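Local coordinates for hydrazine synthase subunit alpha (Candidatus Kuenenia stuttgartiensis, PDB 5C2V), which forms, within the hydrazine synthase complex, hydrazine by condensing ammonia with the hydroxylamine made in the gamma subunit, at residues D[102-106]-D[119-125]; D[593-597]-D[639-643]. All coordinates share one frame; numbering follows the deposited sequence.

Contact 1 (D[102-106]-D[119-125]); sequences GCQIW and TDLKGTC
A blade-to-blade connection of the beta-propeller is pinned here, with Gln104, Cys103 and Ile105 of one blade's third strand (103-109) holding the link 119-125. That link leaves the blade's outermost strand, 116-117, and leads into strand 124-131 of the next sheet. Gln104 spans the inside of the turn. Its chain bends at CG (chi2 -76°), which carries the amide across to the loop. There NE2 of Gln104 donates an almost straight bond to the backbone O of Leu121 (2.6 Å, N-H...O 167°), reaching a lone pair in the carbonyl plane, with the acceptor also close to the plane of the Gln104 amide. The same NE2 bonds Gly101 O, while OE1 of Gln104 accepts from Thr119 OG1 at 3.0 Å. These three bonds hold the amide's rotation as modelled.

Thr119 also meets the strand itself. Its OG1 stands between the backbone N and the carbonyl carbon (chi1 51°), where it accepts the backbone N-H of Ile105 in a bond modelled very short, its length doubtful. A weak backbone bond from Thr119 N to Ile105 O, 3.3 Å, lies alongside. Further along, Cys125 N donates to Cys103 O at 3.2 Å from above the carbonyl plane, bringing Cys125 of the next strand against the old blade.

Apolar groups fill in around these bonds. Phe168 of strand 154-171 touches Ile105, Thr119 and Cys125 together, CG2 of Thr124 lies 4.0 Å from CB of Cys103, and CG1 of Ile105 rests 3.7 Å from CB of Cys125.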
ATOM      1  N   GLY D 102      38.328  14.504 -13.479  1.00 92.98           N
ATOM      2  CA  GLY D 102      37.068  13.991 -12.975  1.00 65.22           C
ATOM      3  C   GLY D 102      36.069  13.761 -14.092  1.00 67.68           C
ATOM      4  O   GLY D 102      36.414  13.854 -15.271  1.00 73.03           O
ATOM      5  N   CYS D 103      34.827  13.467 -13.724  1.00 71.10           N
ATOM      6  CA  CYS D 103      33.779  13.260 -14.716  1.00 76.72           C
ATOM      7  C   CYS D 103      33.073  14.579 -14.980  1.00 73.72           C
ATOM      8  O   CYS D 103      32.378  15.112 -14.115  1.00 76.94           O
ATOM      9  CB  CYS D 103      32.781  12.201 -14.247  1.00 53.50           C
ATOM     10  SG  CYS D 103      31.565  11.721 -15.498  1.00 64.74           S
ATOM     11  N   GLN D 104      33.253  15.101 -16.188  1.00 73.66           N
ATOM     12  CA  GLN D 104      32.782  16.439 -16.517  1.00 73.95           C
ATOM     13  C   GLN D 104      31.965  16.456 -17.803  1.00 71.34           C
ATOM     14  O   GLN D 104      31.782  15.424 -18.450  1.00 64.89           O
ATOM     15  CB  GLN D 104      33.969  17.394 -16.644  1.00 59.18           C
ATOM     16  CG  GLN D 104      34.881  17.440 -15.421  1.00 53.09           C
ATOM     17  CD  GLN D 104      34.289  18.233 -14.269  1.00 62.74           C
ATOM     18  OE1 GLN D 104      33.197  18.792 -14.377  1.00 71.73           O
ATOM     19  NE2 GLN D 104      35.016  18.293 -13.160  1.00 63.21           N
ATOM     20  N   ILE D 105      31.481  17.638 -18.167  1.00 73.37           N
ATOM     21  CA  ILE D 105      30.728  17.813 -19.402  1.00 81.82           C
ATOM     22  C   ILE D 105      31.659  18.247 -20.530  1.00 73.91           C
ATOM     23  O   ILE D 105      32.466  19.160 -20.365  1.00 70.30           O
ATOM     24  CB  ILE D 105      29.599  18.852 -19.238  1.00 64.79           C
ATOM     25  CG1 ILE D 105      28.656  18.440 -18.107  1.00 66.28           C
ATOM     26  CG2 ILE D 105      28.829  19.017 -20.540  1.00 67.54           C
ATOM     27  CD1 ILE D 105      27.923  17.142 -18.364  1.00 62.55           C
ATOM     28  N   TRP D 106      31.549  17.575 -21.670  1.00 73.82           N
ATOM     29  CA  TRP D 106      32.371  17.885 -22.831  1.00 72.83           C
ATOM     30  C   TRP D 106      31.494  17.979 -24.073  1.00 79.76           C
ATOM     31  O   TRP D 106      30.333  17.578 -24.045  1.00 71.05           O
ATOM     32  CB  TRP D 106      33.453  16.820 -23.034  1.00 77.07           C
ATOM     33  CG  TRP D 106      34.299  16.549 -21.822  1.00 86.01           C
ATOM     34  CD1 TRP D 106      33.928  15.869 -20.698  1.00 79.24           C
ATOM     35  CD2 TRP D 106      35.667  16.928 -21.628  1.00 81.86           C
ATOM     36  NE1 TRP D 106      34.974  15.814 -19.810  1.00 80.50           N
ATOM     37  CE2 TRP D 106      36.054  16.456 -20.358  1.00 79.57           C
ATOM     38  CE3 TRP D 106      36.599  17.626 -22.401  1.00 86.05           C
ATOM     39  CZ2 TRP D 106      37.334  16.659 -19.844  1.00 90.15           C
ATOM     40  CZ3 TRP D 106      37.870  17.824 -21.889  1.00 88.62           C
ATOM     41  CH2 TRP D 106      38.224  17.344 -20.623  1.00 93.59           C
ATOM     42  N   THR D 119      32.724  21.741 -18.256  1.00 68.93           N
ATOM     43  CA  THR D 119      32.627  21.853 -16.798  1.00 72.14           C
ATOM     44  C   THR D 119      33.908  21.480 -16.055  1.00 61.23           C
ATOM     45  O   THR D 119      34.501  20.436 -16.308  1.00 79.23           O
ATOM     46  CB  THR D 119      31.487  20.970 -16.244  1.00 69.32           C
ATOM     47  OG1 THR D 119      31.624  19.634 -16.745  1.00 77.64           O
ATOM     48  CG2 THR D 119      30.135  21.520 -16.654  1.00 60.39           C
ATOM     49  N   ASP D 120      34.348  22.362 -15.163  1.00 62.83           N
ATOM     50  CA  ASP D 120      35.434  22.058 -14.232  1.00 70.22           C
ATOM     51  C   ASP D 120      34.947  21.662 -12.831  1.00 61.68           C
ATOM     52  O   ASP D 120      35.758  21.531 -11.914  1.00 78.66           O
ATOM     53  CB  ASP D 120      36.405  23.232 -14.121  1.00 83.42           C
ATOM     54  CG  ASP D 120      37.823  22.778 -13.819  1.00 84.53           C
ATOM     55  OD1 ASP D 120      38.155  21.620 -14.153  1.00 74.82           O
ATOM     56  OD2 ASP D 120      38.601  23.570 -13.248  1.00 93.84           O
ATOM     57  N   LEU D 121      33.636  21.479 -12.674  1.00 74.10           N
ATOM     58  CA  LEU D 121      32.993  21.352 -11.359  1.00 77.89           C
ATOM     59  C   LEU D 121      33.677  20.355 -10.428  1.00 70.23           C
ATOM     60  O   LEU D 121      34.195  19.330 -10.870  1.00 64.24           O
ATOM     61  CB  LEU D 121      31.524  20.935 -11.530  1.00 73.79           C
ATOM     62  CG  LEU D 121      30.717  20.668 -10.250  1.00 79.19           C
ATOM     63  CD1 LEU D 121      30.440  21.961  -9.496  1.00 66.75           C
ATOM     64  CD2 LEU D 121      29.425  19.906 -10.526  1.00 65.97           C
ATOM     65  N   LYS D 122      33.678  20.668  -9.135  1.00 59.92           N
ATOM     66  CA  LYS D 122      34.249  19.770  -8.148  1.00 70.21           C
ATOM     67  C   LYS D 122      33.107  18.848  -7.755  1.00 76.87           C
ATOM     68  O   LYS D 122      32.223  19.219  -6.984  1.00 71.69           O
ATOM     69  CB  LYS D 122      34.773  20.572  -6.950  1.00 67.59           C
ATOM     70  CG  LYS D 122      35.680  19.849  -5.972  1.00 80.78           C
ATOM     71  CD  LYS D 122      35.978  20.759  -4.778  1.00 86.35           C
ATOM     72  CE  LYS D 122      36.401  22.154  -5.234  1.00 91.35           C
ATOM     73  NZ  LYS D 122      36.616  23.097  -4.100  1.00 81.31           N
ATOM     74  N   GLY D 123      33.143  17.631  -8.288  1.00 63.30           N
ATOM     75  CA  GLY D 123      31.983  16.762  -8.232  1.00 61.28           C
ATOM     76  C   GLY D 123      31.830  15.942  -9.502  1.00 58.79           C
ATOM     77  O   GLY D 123      32.769  15.806 -10.287  1.00 64.58           O
ATOM     78  N   THR D 124      30.627  15.412  -9.706  1.00 57.94           N
ATOM     79  CA  THR D 124      30.300  14.611 -10.884  1.00 59.18           C
ATOM     80  C   THR D 124      29.258  15.301 -11.772  1.00 71.91           C
ATOM     81  O   THR D 124      28.349  15.962 -11.270  1.00 65.45           O
ATOM     82  CB  THR D 124      29.767  13.224 -10.473  1.00 66.33           C
ATOM     83  OG1 THR D 124      30.614  12.666  -9.462  1.00 49.92           O
ATOM     84  CG2 THR D 124      29.714  12.284 -11.669  1.00 54.01           C
ATOM     85  N   CYS D 125      29.393  15.141 -13.088  1.00 63.57           N
ATOM     86  CA  CYS D 125      28.443  15.707 -14.046  1.00 57.13           C
ATOM     87  C   CYS D 125      28.039  14.684 -15.106  1.00 56.38           C
ATOM     88  O   CYS D 125      28.872  13.905 -15.570  1.00 62.45           O
ATOM     89  CB  CYS D 125      29.036  16.942 -14.727  1.00 59.03           C
ATOM     90  SG  CYS D 125      29.678  18.201 -13.606  1.00 64.44           S
TER

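Contact 2 (D[593-597]-D[639-643]); sequences AFRYL and DKQRT
A classic beta bulge, in which Arg595 and Tyr596 both face Lys609 across the hairpin 596-599/605-609, supplies the two side chains that meet Arg642. The bulge sets them side by side: CG of Arg595 sits over the centre of the Tyr596 ring, 3.4 Å above its plane, and NH1 of Arg595 gives a weak bond to Tyr596 OH at 3.4 Å.

Arg642 comes in across this pair. CG is trans to the backbone N (chi1 -173°), sending the chain out to the hairpin, and the bend at chi3 then turns the guanidinium toward the tyrosine. CE1 of Tyr596 lies over one face of that guanidinium, offset toward its rim and 3.3 Å from NE of Arg642, with ring and guanidinium planes 54° apart, so this is a tilted meeting and not a flat stack. At the edge of that guanidinium, near its plane, NH2 of Arg642 makes a weak bond of 3.5 Å to Arg595 O. Nearer its root, CB of Arg642 lies over one face of the Arg595 guanidinium, offset toward its rim and 3.6 Å from NH1 of Arg595. The crossing leaves two like charges close, 4.3 Å between Arg595 NH1 and Arg642 NE; the salt bridge from Arg642 NH2 to Glu759 probably eases this.

Lys640 turns its amine to Glu612, in a salt bridge. Strand 503-510 backs both segments, bonding through its backbone to Phe594 at Tyr508 and to Arg642 at Ile505, while Glu759 reaches in from helix 751-762 and the loop 639-643 runs on toward helix 646-657.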
ATOM      1  N   ALA D 593       9.403  35.754   7.067  1.00 62.19           N
ATOM      2  CA  ALA D 593       9.064  34.731   8.051  1.00 50.28           C
ATOM      3  C   ALA D 593       9.546  35.110   9.449  1.00 49.15           C
ATOM      4  O   ALA D 593      10.727  35.393   9.657  1.00 59.85           O
ATOM      5  CB  ALA D 593       9.647  33.389   7.637  1.00 44.51           C
ATOM      6  N   PHE D 594       8.622  35.107  10.404  1.00 44.38           N
ATOM      7  CA  PHE D 594       8.926  35.485  11.779  1.00 53.24           C
ATOM      8  C   PHE D 594       9.605  34.338  12.520  1.00 74.89           C
ATOM      9  O   PHE D 594       9.360  33.169  12.228  1.00 62.68           O
ATOM     10  CB  PHE D 594       7.652  35.910  12.514  1.00 65.36           C
ATOM     11  CG  PHE D 594       6.981  37.118  11.919  1.00 65.04           C
ATOM     12  CD1 PHE D 594       6.169  36.999  10.802  1.00 56.67           C
ATOM     13  CD2 PHE D 594       7.156  38.371  12.482  1.00 72.31           C
ATOM     14  CE1 PHE D 594       5.550  38.107  10.254  1.00 63.23           C
ATOM     15  CE2 PHE D 594       6.538  39.483  11.940  1.00 66.31           C
ATOM     16  CZ  PHE D 594       5.735  39.351  10.825  1.00 54.20           C
ATOM     17  N   ARG D 595      10.453  34.678  13.484  1.00 62.52           N
ATOM     18  CA  ARG D 595      11.225  33.673  14.206  1.00 67.38           C
ATOM     19  C   ARG D 595      10.412  32.953  15.283  1.00 68.44           C
ATOM     20  O   ARG D 595      10.502  31.733  15.417  1.00 58.13           O
ATOM     21  CB  ARG D 595      12.467  34.314  14.831  1.00 64.75           C
ATOM     22  CG  ARG D 595      13.198  33.422  15.820  1.00 74.51           C
ATOM     23  CD  ARG D 595      14.549  33.997  16.204  1.00 61.49           C
ATOM     24  NE  ARG D 595      15.608  33.555  15.302  1.00 72.17           N
ATOM     25  CZ  ARG D 595      16.645  32.814  15.679  1.00 56.65           C
ATOM     26  NH1 ARG D 595      16.767  32.438  16.944  1.00 57.56           N
ATOM     27  NH2 ARG D 595      17.562  32.454  14.792  1.00 43.72           N
ATOM     28  N   TYR D 596       9.616  33.700  16.042  1.00 74.72           N
ATOM     29  CA  TYR D 596       8.912  33.120  17.185  1.00 51.87           C
ATOM     30  C   TYR D 596       7.392  33.252  17.105  1.00 66.34           C
ATOM     31  O   TYR D 596       6.853  33.825  16.157  1.00 69.62           O
ATOM     32  CB  TYR D 596       9.401  33.765  18.484  1.00 66.55           C
ATOM     33  CG  TYR D 596      10.852  33.488  18.808  1.00 80.40           C
ATOM     34  CD1 TYR D 596      11.392  32.219  18.648  1.00 62.07           C
ATOM     35  CD2 TYR D 596      11.681  34.500  19.272  1.00 79.67           C
ATOM     36  CE1 TYR D 596      12.719  31.965  18.947  1.00 77.73           C
ATOM     37  CE2 TYR D 596      13.007  34.257  19.571  1.00 74.77           C
ATOM     38  CZ  TYR D 596      13.521  32.988  19.407  1.00 78.77           C
ATOM     39  OH  TYR D 596      14.842  32.745  19.704  1.00 73.87           O
ATOM     40  N   LEU D 597       6.714  32.715  18.116  1.00 72.78           N
ATOM     41  CA  LEU D 597       5.268  32.850  18.250  1.00 56.79           C
ATOM     42  C   LEU D 597       4.886  33.542  19.547  1.00 60.06           C
ATOM     43  O   LEU D 597       5.653  33.554  20.509  1.00 68.12           O
ATOM     44  CB  LEU D 597       4.574  31.487  18.198  1.00 55.72           C
ATOM     45  CG  LEU D 597       4.013  31.056  16.847  1.00 55.71           C
ATOM     46  CD1 LEU D 597       5.152  30.613  15.984  1.00 71.18           C
ATOM     47  CD2 LEU D 597       2.986  29.944  16.999  1.00 57.57           C
ATOM     48  N   ASP D 639      23.748  31.692   9.281  1.00 73.01           N
ATOM     49  CA  ASP D 639      24.484  31.461  10.517  1.00 66.69           C
ATOM     50  C   ASP D 639      23.531  31.375  11.706  1.00 66.46           C
ATOM     51  O   ASP D 639      23.687  30.529  12.586  1.00 76.99           O
ATOM     52  CB  ASP D 639      25.509  32.583  10.730  1.00 74.86           C
ATOM     53  CG  ASP D 639      26.605  32.208  11.711  1.00 99.85           C
ATOM     54  OD1 ASP D 639      26.330  31.467  12.678  1.00103.58           O
ATOM     55  OD2 ASP D 639      27.751  32.664  11.515  1.00111.71           O
ATOM     56  N   LYS D 640      22.539  32.259  11.717  1.00 72.09           N
ATOM     57  CA  LYS D 640      21.668  32.434  12.872  1.00 66.59           C
ATOM     58  C   LYS D 640      20.328  31.692  12.791  1.00 52.64           C
ATOM     59  O   LYS D 640      19.494  31.828  13.686  1.00 49.36           O
ATOM     60  CB  LYS D 640      21.426  33.929  13.086  1.00 62.35           C
ATOM     61  CG  LYS D 640      22.702  34.745  12.962  1.00 67.70           C
ATOM     62  CD  LYS D 640      22.454  36.234  13.092  1.00 73.42           C
ATOM     63  CE  LYS D 640      22.218  36.628  14.535  1.00 79.14           C
ATOM     64  NZ  LYS D 640      22.156  38.107  14.686  1.00 86.38           N
ATOM     65  N   GLN D 641      20.116  30.923  11.725  1.00 46.19           N
ATOM     66  CA  GLN D 641      18.854  30.200  11.550  1.00 48.33           C
ATOM     67  C   GLN D 641      18.633  29.181  12.669  1.00 55.96           C
ATOM     68  O   GLN D 641      19.500  28.354  12.952  1.00 52.71           O
ATOM     69  CB  GLN D 641      18.814  29.502  10.188  1.00 38.44           C
ATOM     70  CG  GLN D 641      17.422  29.035   9.780  1.00 33.27           C
ATOM     71  CD  GLN D 641      17.410  28.333   8.434  1.00 42.74           C
ATOM     72  OE1 GLN D 641      18.205  27.427   8.187  1.00 55.66           O
ATOM     73  NE2 GLN D 641      16.505  28.752   7.557  1.00 56.01           N
ATOM     74  N   ARG D 642      17.459  29.243  13.293  1.00 53.63           N
ATOM     75  CA  ARG D 642      17.175  28.460  14.492  1.00 48.40           C
ATOM     76  C   ARG D 642      16.619  27.068  14.198  1.00 59.55           C
ATOM     77  O   ARG D 642      15.809  26.885  13.288  1.00 51.29           O
ATOM     78  CB  ARG D 642      16.194  29.221  15.390  1.00 55.18           C
ATOM     79  CG  ARG D 642      15.954  28.578  16.747  1.00 55.49           C
ATOM     80  CD  ARG D 642      14.991  29.400  17.591  1.00 53.86           C
ATOM     81  NE  ARG D 642      13.645  29.428  17.025  1.00 73.45           N
ATOM     82  CZ  ARG D 642      12.663  28.610  17.391  1.00 67.73           C
ATOM     83  NH1 ARG D 642      12.875  27.694  18.329  1.00 61.03           N
ATOM     84  NH2 ARG D 642      11.468  28.706  16.825  1.00 53.18           N
ATOM     85  N   THR D 643      17.066  26.093  14.984  1.00 52.01           N
ATOM     86  CA  THR D 643      16.535  24.736  14.933  1.00 46.57           C
ATOM     87  C   THR D 643      16.360  24.204  16.351  1.00 50.51           C
ATOM     88  O   THR D 643      16.842  24.808  17.310  1.00 57.92           O
ATOM     89  CB  THR D 643      17.450  23.784  14.144  1.00 64.45           C
ATOM     90  OG1 THR D 643      16.750  22.565  13.863  1.00 48.03           O
ATOM     91  CG2 THR D 643      18.707  23.469  14.942  1.00 52.60           C
TER

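Overall arrangement
Contact 1 is buried in the six-bladed propeller of the N-terminal domain; contact 2 lies at the surface, far later in the chain, where a short hairpin meets the loop ahead of a helix in the cytochrome c region. Their centres are 36 Å apart, their nearest atoms about 20 Å, and they share no strand or helix. The chemistry follows the setting: residues 102-106 and 119-125 are joined by neutral amide, hydroxyl and backbone bonds with apolar filling, whereas 593-597 and 639-643 meet through long charged side chains and a tyrosine ring, with a single weak hydrogen bond across and acidic partners from elsewhere in the chain.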